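Local atomic coordinates of Afp2 (Serratia entomophila, PDB entry 6RBN), a protein that probably builds the contractile sheath around the inner tube of the anti-feeding prophage, a phage-tail-like injection system. Residues Q213-M224 with W236-S244; P45-F55 with F75-N86. All coordinates share one frame; numbering follows the deposited sequence.

In the fold
The two contacts sit on opposite sides of the chain's centre, their own centres 29 Å apart and their nearest atoms about 14 Å apart. Contact 2 comes first along the chain and is complete before contact 1 begins. It pairs strand 46-49, outermost within the chain, with strand 82-86 in a six-stranded mixed sheet, and helices 52-58 and 66-75 lie in the connection. Contact 1 joins the segment running on from helix 210-216 to the loop after strand 234-235. The contrast between them is one of surroundings: contact 2 is touched by no other chain, whereas contact 1 also meets a neighbouring subunit.

Contact 1 (Q213-M224 with W236-S244); sequences QGKYNQGKALNM and WGARTLEDS
Asn223 faces Arg239 with both ends of its amide. Asn223 OD1 accepts from Arg239 N at 3.1 Å, while ND2 donates to Arg239 O, which lies almost in the plane of the amide. One side chain thus holds both backbone polar atoms of one residue, and the two bonds fix the rotation of the amide; chi1 of -73°, with CG beside the backbone N, brings it there. Nearby, Ala221 CB rests 3.7 Å from Arg239 CB. The extended Arg239 chain then passes Asn217 at about a right angle, with Asn217 O over one face of the guanidinium. In its plane, Arg239 NH1 forms a salt bridge with Asp243 OD1 at 2.8 Å, and NE forms another with Glu342. Asn217 itself turns ND2 to Thr6 O of a second subunit.

Gln213 reaches out from its helix as an extended chain, CG opposite the backbone N (chi1 -174°). Gln213 OE1 comes to the edge of the indole, 3.1 Å from Trp236 CD1, with amide and ring planes 73° apart, and NE2 makes a weak hydrogen bond to Trp236 O. Trp236 N donates to Met224 O at 2.6 Å, a backbone bond that continues the two-stranded antiparallel ladder of 225-226 and 234-235; beyond this hairpin, the Asn223 amide and the weak Gln213 bond add side-chain-to-backbone links between its flanking loops, one carrying a type II' turn from Gln218 to Ala221.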
loop_
_atom_site.group_PDB
_atom_site.type_symbol
_atom_site.label_atom_id
_atom_site.label_comp_id
_atom_site.label_asym_id
_atom_site.label_seq_id
_atom_site.Cartn_x
_atom_site.Cartn_y
_atom_site.Cartn_z
ATOM N N GLN C 213 101.581 3.529 -34.626
ATOM C CA GLN C 213 100.151 3.765 -34.468
ATOM C C GLN C 213 99.863 5.022 -33.656
ATOM O O GLN C 213 98.804 5.632 -33.834
ATOM C CB GLN C 213 99.508 2.532 -33.825
ATOM C CG GLN C 213 97.992 2.553 -33.722
ATOM C CD GLN C 213 97.430 1.248 -33.234
ATOM O OE1 GLN C 213 98.171 0.315 -32.943
ATOM N NE2 GLN C 213 96.112 1.171 -33.141
ATOM N N GLY C 214 100.800 5.447 -32.804
ATOM C CA GLY C 214 100.600 6.625 -31.981
ATOM C C GLY C 214 100.487 7.923 -32.752
ATOM O O GLY C 214 99.895 8.881 -32.245
ATOM N N LYS C 215 101.035 7.977 -33.966
ATOM C CA LYS C 215 100.855 9.156 -34.801
ATOM C C LYS C 215 99.484 9.179 -35.458
ATOM O O LYS C 215 98.975 10.259 -35.779
ATOM C CB LYS C 215 101.935 9.214 -35.883
ATOM C CG LYS C 215 103.340 9.430 -35.362
ATOM C CD LYS C 215 104.328 9.626 -36.507
ATOM C CE LYS C 215 105.044 8.332 -36.874
ATOM N NZ LYS C 215 104.184 7.399 -37.649
ATOM N N TYR C 216 98.875 8.015 -35.661
ATOM C CA TYR C 216 97.643 7.911 -36.424
ATOM C C TYR C 216 96.405 7.728 -35.568
ATOM O O TYR C 216 95.305 7.692 -36.117
ATOM C CB TYR C 216 97.727 6.749 -37.412
ATOM C CG TYR C 216 98.736 6.974 -38.498
ATOM C CD1 TYR C 216 98.432 7.765 -39.594
ATOM C CD2 TYR C 216 99.999 6.416 -38.417
ATOM C CE1 TYR C 216 99.346 7.963 -40.595
ATOM C CE2 TYR C 216 100.928 6.626 -39.404
ATOM C CZ TYR C 216 100.596 7.402 -40.488
ATOM O OH TYR C 216 101.518 7.614 -41.477
ATOM N N ASN C 217 96.546 7.604 -34.253
ATOM C CA ASN C 217 95.383 7.350 -33.418
ATOM C C ASN C 217 94.536 8.599 -33.207
ATOM O O ASN C 217 93.385 8.483 -32.777
ATOM C CB ASN C 217 95.838 6.804 -32.072
ATOM C CG ASN C 217 94.753 6.048 -31.348
ATOM O OD1 ASN C 217 93.707 5.753 -31.911
ATOM N ND2 ASN C 217 94.982 5.763 -30.079
ATOM N N GLN C 218 95.064 9.777 -33.499
ATOM C CA GLN C 218 94.315 11.021 -33.435
ATOM C C GLN C 218 93.806 11.386 -34.821
ATOM O O GLN C 218 94.310 10.910 -35.840
ATOM C CB GLN C 218 95.182 12.147 -32.855
ATOM C CG GLN C 218 96.465 12.458 -33.637
ATOM C CD GLN C 218 96.288 13.523 -34.708
ATOM O OE1 GLN C 218 95.467 14.429 -34.573
ATOM N NE2 GLN C 218 97.061 13.415 -35.781
ATOM N N GLY C 219 92.800 12.245 -34.851
ATOM C CA GLY C 219 92.354 12.782 -36.124
ATOM C C GLY C 219 91.498 11.795 -36.888
ATOM O O GLY C 219 90.323 11.584 -36.569
ATOM N N LYS C 220 92.075 11.179 -37.923
ATOM C CA LYS C 220 91.260 10.388 -38.834
ATOM C C LYS C 220 91.550 8.893 -38.721
ATOM O O LYS C 220 91.063 8.107 -39.541
ATOM C CB LYS C 220 91.444 10.889 -40.263
ATOM C CG LYS C 220 90.845 12.271 -40.458
ATOM C CD LYS C 220 91.062 12.810 -41.854
ATOM C CE LYS C 220 90.181 12.098 -42.855
ATOM N NZ LYS C 220 90.295 12.704 -44.207
ATOM N N ALA C 221 92.360 8.489 -37.735
ATOM C CA ALA C 221 92.261 7.162 -37.118
ATOM C C ALA C 221 92.447 5.940 -38.017
ATOM O O ALA C 221 91.450 5.315 -38.390
ATOM C CB ALA C 221 90.914 7.045 -36.413
ATOM N N LEU C 222 93.684 5.633 -38.439
ATOM C CA LEU C 222 93.943 4.472 -39.289
ATOM C C LEU C 222 93.479 3.116 -38.776
ATOM O O LEU C 222 93.223 2.251 -39.615
ATOM C CB LEU C 222 95.436 4.328 -39.626
ATOM C CG LEU C 222 95.984 5.024 -40.859
ATOM C CD1 LEU C 222 97.446 4.702 -41.021
ATOM C CD2 LEU C 222 95.249 4.501 -42.049
ATOM N N ASN C 223 93.385 2.892 -37.457
ATOM C CA ASN C 223 92.829 1.655 -36.864
ATOM C C ASN C 223 93.582 0.396 -37.301
ATOM O O ASN C 223 93.072 -0.419 -38.071
ATOM C CB ASN C 223 91.332 1.509 -37.156
ATOM C CG ASN C 223 90.488 2.459 -36.355
ATOM O OD1 ASN C 223 90.734 2.676 -35.173
ATOM N ND2 ASN C 223 89.476 3.030 -36.989
ATOM N N MET C 224 94.821 0.265 -36.826
ATOM C CA MET C 224 95.736 -0.840 -37.114
ATOM C C MET C 224 95.182 -2.253 -36.959
ATOM O O MET C 224 94.260 -2.493 -36.177
ATOM C CB MET C 224 96.955 -0.721 -36.211
ATOM C CG MET C 224 98.063 0.140 -36.740
ATOM S SD MET C 224 97.626 1.800 -37.236
ATOM C CE MET C 224 97.897 1.633 -38.980
ATOM N N TRP C 236 93.174 -3.488 -34.062
ATOM C CA TRP C 236 93.658 -2.769 -32.886
ATOM C C TRP C 236 93.344 -1.290 -33.071
ATOM O O TRP C 236 94.097 -0.559 -33.719
ATOM C CB TRP C 236 95.147 -3.016 -32.686
ATOM C CG TRP C 236 95.666 -2.598 -31.357
ATOM C CD1 TRP C 236 96.426 -1.507 -31.080
ATOM C CD2 TRP C 236 95.468 -3.276 -30.117
ATOM N NE1 TRP C 236 96.716 -1.461 -29.741
ATOM C CE2 TRP C 236 96.135 -2.536 -29.127
ATOM C CE3 TRP C 236 94.785 -4.437 -29.745
ATOM C CZ2 TRP C 236 96.143 -2.921 -27.791
ATOM C CZ3 TRP C 236 94.794 -4.812 -28.423
ATOM C CH2 TRP C 236 95.469 -4.058 -27.459
ATOM N N GLY C 237 92.231 -0.857 -32.497
ATOM C CA GLY C 237 91.751 0.504 -32.660
ATOM C C GLY C 237 90.266 0.446 -32.949
ATOM O O GLY C 237 89.773 -0.461 -33.620
ATOM N N ALA C 238 89.536 1.433 -32.428
ATOM C CA ALA C 238 88.089 1.426 -32.589
ATOM C C ALA C 238 87.516 2.809 -32.874
ATOM O O ALA C 238 86.366 3.066 -32.513
ATOM C CB ALA C 238 87.410 0.846 -31.347
ATOM N N ARG C 239 88.268 3.695 -33.513
ATOM C CA ARG C 239 87.850 5.069 -33.743
ATOM C C ARG C 239 87.332 5.266 -35.166
ATOM O O ARG C 239 87.620 4.488 -36.075
ATOM C CB ARG C 239 89.014 6.015 -33.461
ATOM C CG ARG C 239 89.325 6.223 -32.001
ATOM C CD ARG C 239 90.661 6.905 -31.858
ATOM N NE ARG C 239 91.032 7.145 -30.468
ATOM C CZ ARG C 239 91.011 8.332 -29.882
ATOM N NH1 ARG C 239 90.701 9.410 -30.585
ATOM N NH2 ARG C 239 91.356 8.451 -28.610
ATOM N N THR C 240 86.570 6.340 -35.349
ATOM C CA THR C 240 85.985 6.711 -36.632
ATOM C C THR C 240 86.805 7.830 -37.270
ATOM O O THR C 240 87.839 8.250 -36.750
ATOM C CB THR C 240 84.525 7.147 -36.476
ATOM O OG1 THR C 240 84.452 8.279 -35.602
ATOM C CG2 THR C 240 83.679 6.035 -35.917
ATOM N N LEU C 241 86.317 8.324 -38.406
ATOM C CA LEU C 241 86.978 9.398 -39.135
ATOM C C LEU C 241 86.717 10.777 -38.547
ATOM O O LEU C 241 87.360 11.741 -38.974
ATOM C CB LEU C 241 86.545 9.375 -40.599
ATOM C CG LEU C 241 87.084 8.216 -41.429
ATOM C CD1 LEU C 241 86.381 8.119 -42.760
ATOM C CD2 LEU C 241 88.548 8.445 -41.646
ATOM N N GLU C 242 85.801 10.905 -37.592
ATOM C CA GLU C 242 85.557 12.166 -36.903
ATOM C C GLU C 242 85.993 12.039 -35.453
ATOM O O GLU C 242 85.492 11.180 -34.724
ATOM C CB GLU C 242 84.086 12.570 -36.972
ATOM C CG GLU C 242 83.812 13.875 -36.250
ATOM C CD GLU C 242 82.377 14.329 -36.357
ATOM O OE1 GLU C 242 81.583 13.641 -37.021
ATOM O OE2 GLU C 242 82.037 15.374 -35.768
ATOM N N ASP C 243 86.921 12.896 -35.039
ATOM C CA ASP C 243 87.412 12.893 -33.663
ATOM C C ASP C 243 86.703 13.984 -32.864
ATOM O O ASP C 243 87.244 15.050 -32.578
ATOM C CB ASP C 243 88.925 13.072 -33.641
ATOM C CG ASP C 243 89.509 12.897 -32.258
ATOM O OD1 ASP C 243 89.594 11.743 -31.789
ATOM O OD2 ASP C 243 89.886 13.912 -31.639
ATOM N N SER C 244 85.458 13.691 -32.510
ATOM C CA SER C 244 84.656 14.556 -31.665
ATOM C C SER C 244 84.315 13.823 -30.377
ATOM O O SER C 244 84.521 12.616 -30.257
ATOM C CB SER C 244 83.374 14.997 -32.376
ATOM O OG SER C 244 82.535 13.887 -32.631
#

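Contact 2 (P45-F55 with F75-N86)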
loop_
_atom_site.group_PDB
_atom_site.type_symbol
_atom_site.label_atom_id
_atom_site.label_comp_id
_atom_site.label_asym_id
_atom_site.label_seq_id
_atom_site.Cartn_x
_atom_site.Cartn_y
_atom_site.Cartn_z
ATOM N N PRO C 45 74.924 -6.590 -61.905
ATOM C CA PRO C 45 75.502 -5.525 -61.080
ATOM C C PRO C 45 75.275 -5.733 -59.591
ATOM O O PRO C 45 76.101 -5.316 -58.780
ATOM C CB PRO C 45 74.790 -4.265 -61.589
ATOM C CG PRO C 45 73.501 -4.759 -62.124
ATOM C CD PRO C 45 73.773 -6.119 -62.695
ATOM N N ILE C 46 74.163 -6.366 -59.220
ATOM C CA ILE C 46 73.824 -6.644 -57.826
ATOM C C ILE C 46 73.451 -8.115 -57.728
ATOM O O ILE C 46 72.569 -8.582 -58.456
ATOM C CB ILE C 46 72.663 -5.767 -57.324
ATOM C CG1 ILE C 46 73.027 -4.284 -57.371
ATOM C CG2 ILE C 46 72.279 -6.154 -55.908
ATOM C CD1 ILE C 46 71.844 -3.370 -57.192
ATOM N N GLN C 47 74.116 -8.845 -56.833
ATOM C CA GLN C 47 73.818 -10.254 -56.631
ATOM C C GLN C 47 73.904 -10.599 -55.151
ATOM O O GLN C 47 74.670 -9.995 -54.397
ATOM C CB GLN C 47 74.745 -11.137 -57.471
ATOM C CG GLN C 47 76.216 -10.913 -57.243
ATOM C CD GLN C 47 77.061 -11.712 -58.205
ATOM O OE1 GLN C 47 76.544 -12.514 -58.977
ATOM N NE2 GLN C 47 78.366 -11.482 -58.179
ATOM N N VAL C 48 73.097 -11.581 -54.749
ATOM C CA VAL C 48 72.794 -11.864 -53.351
ATOM C C VAL C 48 73.297 -13.261 -53.018
ATOM O O VAL C 48 72.940 -14.228 -53.697
ATOM C CB VAL C 48 71.284 -11.762 -53.077
ATOM C CG1 VAL C 48 70.974 -12.058 -51.618
ATOM C CG2 VAL C 48 70.745 -10.410 -53.507
ATOM N N PHE C 49 74.092 -13.366 -51.955
ATOM C CA PHE C 49 74.710 -14.622 -51.540
ATOM C C PHE C 49 74.365 -14.878 -50.083
ATOM O O PHE C 49 74.781 -14.116 -49.207
ATOM C CB PHE C 49 76.223 -14.551 -51.732
ATOM C CG PHE C 49 76.648 -14.545 -53.167
ATOM C CD1 PHE C 49 75.919 -15.225 -54.124
ATOM C CD2 PHE C 49 77.729 -13.789 -53.572
ATOM C CE1 PHE C 49 76.299 -15.202 -55.446
ATOM C CE2 PHE C 49 78.105 -13.757 -54.892
ATOM C CZ PHE C 49 77.392 -14.464 -55.829
ATOM N N ARG C 50 73.618 -15.951 -49.819
ATOM C CA ARG C 50 73.143 -16.218 -48.467
ATOM C C ARG C 50 74.117 -17.034 -47.632
ATOM O O ARG C 50 74.156 -16.868 -46.409
ATOM C CB ARG C 50 71.797 -16.941 -48.509
ATOM C CG ARG C 50 70.662 -16.088 -49.033
ATOM C CD ARG C 50 69.357 -16.854 -49.056
ATOM N NE ARG C 50 68.265 -16.029 -49.561
ATOM C CZ ARG C 50 67.929 -15.948 -50.845
ATOM N NH1 ARG C 50 68.602 -16.642 -51.754
ATOM N NH2 ARG C 50 66.922 -15.173 -51.220
ATOM N N ASN C 51 74.894 -17.920 -48.249
ATOM C CA ASN C 51 75.865 -18.718 -47.519
ATOM C C ASN C 51 77.027 -19.064 -48.441
ATOM O O ASN C 51 77.105 -18.594 -49.580
ATOM C CB ASN C 51 75.205 -19.960 -46.901
ATOM C CG ASN C 51 74.446 -20.805 -47.907
ATOM O OD1 ASN C 51 74.467 -20.555 -49.106
ATOM N ND2 ASN C 51 73.755 -21.816 -47.404
ATOM N N TRP C 52 77.940 -19.889 -47.928
ATOM C CA TRP C 52 79.114 -20.283 -48.699
ATOM C C TRP C 52 78.756 -21.243 -49.825
ATOM O O TRP C 52 79.455 -21.287 -50.843
ATOM C CB TRP C 52 80.153 -20.905 -47.766
ATOM C CG TRP C 52 81.388 -21.408 -48.443
ATOM C CD1 TRP C 52 81.737 -22.707 -48.644
ATOM C CD2 TRP C 52 82.427 -20.619 -49.033
ATOM N NE1 TRP C 52 82.934 -22.782 -49.305
ATOM C CE2 TRP C 52 83.379 -21.511 -49.555
ATOM C CE3 TRP C 52 82.648 -19.247 -49.161
ATOM C CZ2 TRP C 52 84.530 -21.078 -50.201
ATOM C CZ3 TRP C 52 83.792 -18.820 -49.800
ATOM C CH2 TRP C 52 84.717 -19.731 -50.313
ATOM N N ALA C 53 77.674 -22.006 -49.668
ATOM C CA ALA C 53 77.273 -22.950 -50.704
ATOM C C ALA C 53 76.748 -22.229 -51.941
ATOM O O ALA C 53 77.022 -22.651 -53.068
ATOM C CB ALA C 53 76.226 -23.915 -50.157
ATOM N N GLU C 54 76.001 -21.139 -51.752
ATOM C CA GLU C 54 75.511 -20.376 -52.895
ATOM C C GLU C 54 76.620 -19.576 -53.561
ATOM O O GLU C 54 76.514 -19.242 -54.744
ATOM C CB GLU C 54 74.386 -19.438 -52.473
ATOM C CG GLU C 54 73.107 -20.133 -52.080
ATOM C CD GLU C 54 72.025 -19.154 -51.682
ATOM O OE1 GLU C 54 72.312 -17.940 -51.634
ATOM O OE2 GLU C 54 70.888 -19.597 -51.416
ATOM N N PHE C 55 77.676 -19.247 -52.821
ATOM C CA PHE C 55 78.752 -18.455 -53.400
ATOM C C PHE C 55 79.650 -19.296 -54.298
ATOM O O PHE C 55 80.139 -18.805 -55.321
ATOM C CB PHE C 55 79.559 -17.789 -52.289
ATOM C CG PHE C 55 80.741 -17.021 -52.781
ATOM C CD1 PHE C 55 80.574 -15.880 -53.535
ATOM C CD2 PHE C 55 82.023 -17.425 -52.462
ATOM C CE1 PHE C 55 81.664 -15.175 -53.992
ATOM C CE2 PHE C 55 83.117 -16.715 -52.904
ATOM C CZ PHE C 55 82.936 -15.588 -53.670
ATOM N N PHE C 75 82.659 -15.642 -45.003
ATOM C CA PHE C 75 81.823 -16.793 -44.695
ATOM C C PHE C 75 82.479 -17.786 -43.751
ATOM O O PHE C 75 81.779 -18.631 -43.189
ATOM C CB PHE C 75 81.409 -17.521 -45.973
ATOM C CG PHE C 75 80.414 -16.772 -46.802
ATOM C CD1 PHE C 75 79.102 -16.651 -46.380
ATOM C CD2 PHE C 75 80.767 -16.239 -48.025
ATOM C CE1 PHE C 75 78.181 -15.972 -47.140
ATOM C CE2 PHE C 75 79.848 -15.563 -48.790
ATOM C CZ PHE C 75 78.553 -15.436 -48.350
ATOM N N MET C 76 83.791 -17.712 -43.556
ATOM C CA MET C 76 84.455 -18.631 -42.644
ATOM C C MET C 76 84.434 -18.151 -41.201
ATOM O O MET C 76 85.050 -18.789 -40.345
ATOM C CB MET C 76 85.897 -18.881 -43.090
ATOM C CG MET C 76 86.812 -17.694 -42.996
ATOM S SD MET C 76 88.478 -18.096 -43.548
ATOM C CE MET C 76 89.031 -19.136 -42.199
ATOM N N HIS C 77 83.745 -17.052 -40.911
ATOM C CA HIS C 77 83.545 -16.562 -39.556
ATOM C C HIS C 77 82.062 -16.405 -39.266
ATOM O O HIS C 77 81.625 -15.418 -38.674
ATOM C CB HIS C 77 84.277 -15.244 -39.341
ATOM C CG HIS C 77 85.757 -15.361 -39.483
ATOM N ND1 HIS C 77 86.401 -15.191 -40.689
ATOM C CD2 HIS C 77 86.718 -15.663 -38.582
ATOM C CE1 HIS C 77 87.698 -15.373 -40.520
ATOM N NE2 HIS C 77 87.915 -15.662 -39.252
ATOM N N GLY C 78 81.281 -17.380 -39.669
ATOM C CA GLY C 78 79.828 -17.223 -39.695
ATOM C C GLY C 78 79.377 -16.508 -40.968
ATOM O O GLY C 78 79.536 -17.034 -42.056
ATOM N N GLY C 79 78.830 -15.311 -40.808
ATOM C CA GLY C 79 78.466 -14.506 -41.951
ATOM C C GLY C 79 77.137 -14.901 -42.548
ATOM O O GLY C 79 76.908 -16.074 -42.852
ATOM N N GLY C 80 76.259 -13.930 -42.751
ATOM C CA GLY C 80 74.948 -14.224 -43.287
ATOM C C GLY C 80 74.826 -13.815 -44.732
ATOM O O GLY C 80 75.748 -14.039 -45.519
ATOM N N LYS C 81 73.698 -13.224 -45.098
ATOM C CA LYS C 81 73.539 -12.771 -46.464
ATOM C C LYS C 81 74.354 -11.504 -46.692
ATOM O O LYS C 81 74.586 -10.712 -45.776
ATOM C CB LYS C 81 72.065 -12.545 -46.800
ATOM C CG LYS C 81 71.395 -11.406 -46.074
ATOM C CD LYS C 81 69.927 -11.348 -46.439
ATOM C CE LYS C 81 69.743 -10.903 -47.878
ATOM N NZ LYS C 81 68.307 -10.748 -48.237
ATOM N N CYS C 82 74.821 -11.343 -47.923
ATOM C CA CYS C 82 75.710 -10.252 -48.275
ATOM C C CYS C 82 75.578 -10.001 -49.765
ATOM O O CYS C 82 75.077 -10.845 -50.511
ATOM C CB CYS C 82 77.155 -10.571 -47.900
ATOM S SG CYS C 82 77.781 -12.002 -48.764
ATOM N N TYR C 83 76.027 -8.825 -50.190
ATOM C CA TYR C 83 75.756 -8.317 -51.526
ATOM C C TYR C 83 77.065 -7.994 -52.230
ATOM O O TYR C 83 77.921 -7.307 -51.664
ATOM C CB TYR C 83 74.884 -7.060 -51.455
ATOM C CG TYR C 83 73.478 -7.269 -50.922
ATOM C CD1 TYR C 83 72.847 -8.498 -50.997
ATOM C CD2 TYR C 83 72.802 -6.232 -50.306
ATOM C CE1 TYR C 83 71.574 -8.679 -50.491
ATOM C CE2 TYR C 83 71.530 -6.408 -49.802
ATOM C CZ TYR C 83 70.923 -7.631 -49.898
ATOM O OH TYR C 83 69.657 -7.812 -49.399
ATOM N N LEU C 84 77.225 -8.491 -53.454
ATOM C CA LEU C 84 78.259 -8.003 -54.363
ATOM C C LEU C 84 77.652 -6.965 -55.290
ATOM O O LEU C 84 76.836 -7.294 -56.155
ATOM C CB LEU C 84 78.885 -9.124 -55.181
ATOM C CG LEU C 84 79.963 -9.962 -54.525
ATOM C CD1 LEU C 84 80.420 -11.041 -55.486
ATOM C CD2 LEU C 84 81.116 -9.054 -54.142
ATOM N N VAL C 85 78.053 -5.712 -55.114
ATOM C CA VAL C 85 77.611 -4.607 -55.950
ATOM C C VAL C 85 78.854 -3.959 -56.542
ATOM O O VAL C 85 79.824 -3.719 -55.820
ATOM C CB VAL C 85 76.782 -3.590 -55.142
ATOM C CG1 VAL C 85 76.311 -2.462 -56.024
ATOM C CG2 VAL C 85 75.606 -4.272 -54.471
ATOM N N ASN C 86 78.846 -3.709 -57.852
ATOM C CA ASN C 86 79.954 -2.974 -58.447
ATOM C C ASN C 86 79.920 -1.514 -58.008
ATOM O O ASN C 86 78.868 -0.983 -57.651
ATOM C CB ASN C 86 79.950 -3.089 -59.977
ATOM C CG ASN C 86 78.636 -2.694 -60.606
ATOM O OD1 ASN C 86 77.685 -2.316 -59.930
ATOM N ND2 ASN C 86 78.580 -2.774 -61.929
#
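Pro45 O takes a weak hydrogen bond from Asn86 N. Ile46 pairs with Val85 as a non-hydrogen-bonded pair, the two side chains lying side by side with Ile46 CG1 3.9 Å from Val85 CG2, against helix 90-97. Gln47 and Leu84 form a hydrogen-bonded pair: Leu84 N donates to Gln47 O at 3.1 Å, within the carbonyl plane. The Gln47 chain runs straight beyond CG alongside Leu84, with Gln47 NE2 3.4 Å from Leu84 CD1, on its way to Tyr59 OH.

Val48 sets CG1 in the plane of the Tyr83 ring, at its edge, 3.6 Å from CE1. This antiparallel pairing attaches 46-49 at the margin of the mixed sheet of an alpha/beta fold, in which 82-86 continues parallel to 30-34. Phe49 closes the ladder with Cys82, Phe49 N donating to Cys82 O at 3.1 Å. Phe49, with chi1 -70° (CG beside the backbone N), brings ring atom CE2 within 3.6 Å of Leu84 CD1, which sits at the ring edge; Leu71 of helix 66-75 packs on Leu84 and Cys82 on this same face.

Beyond Arg50, Asn51 N-caps the next helix, OD1 accepting from Glu54 N. The Phe75 ring lies flat against this helix start, with Asn51 C and Trp52 N over one face. Trp52 presents its ring edge, CE3, to Phe75 CD2 at 3.7 Å, and Phe55 CB touches Phe75 CE2 at 4.2 Å.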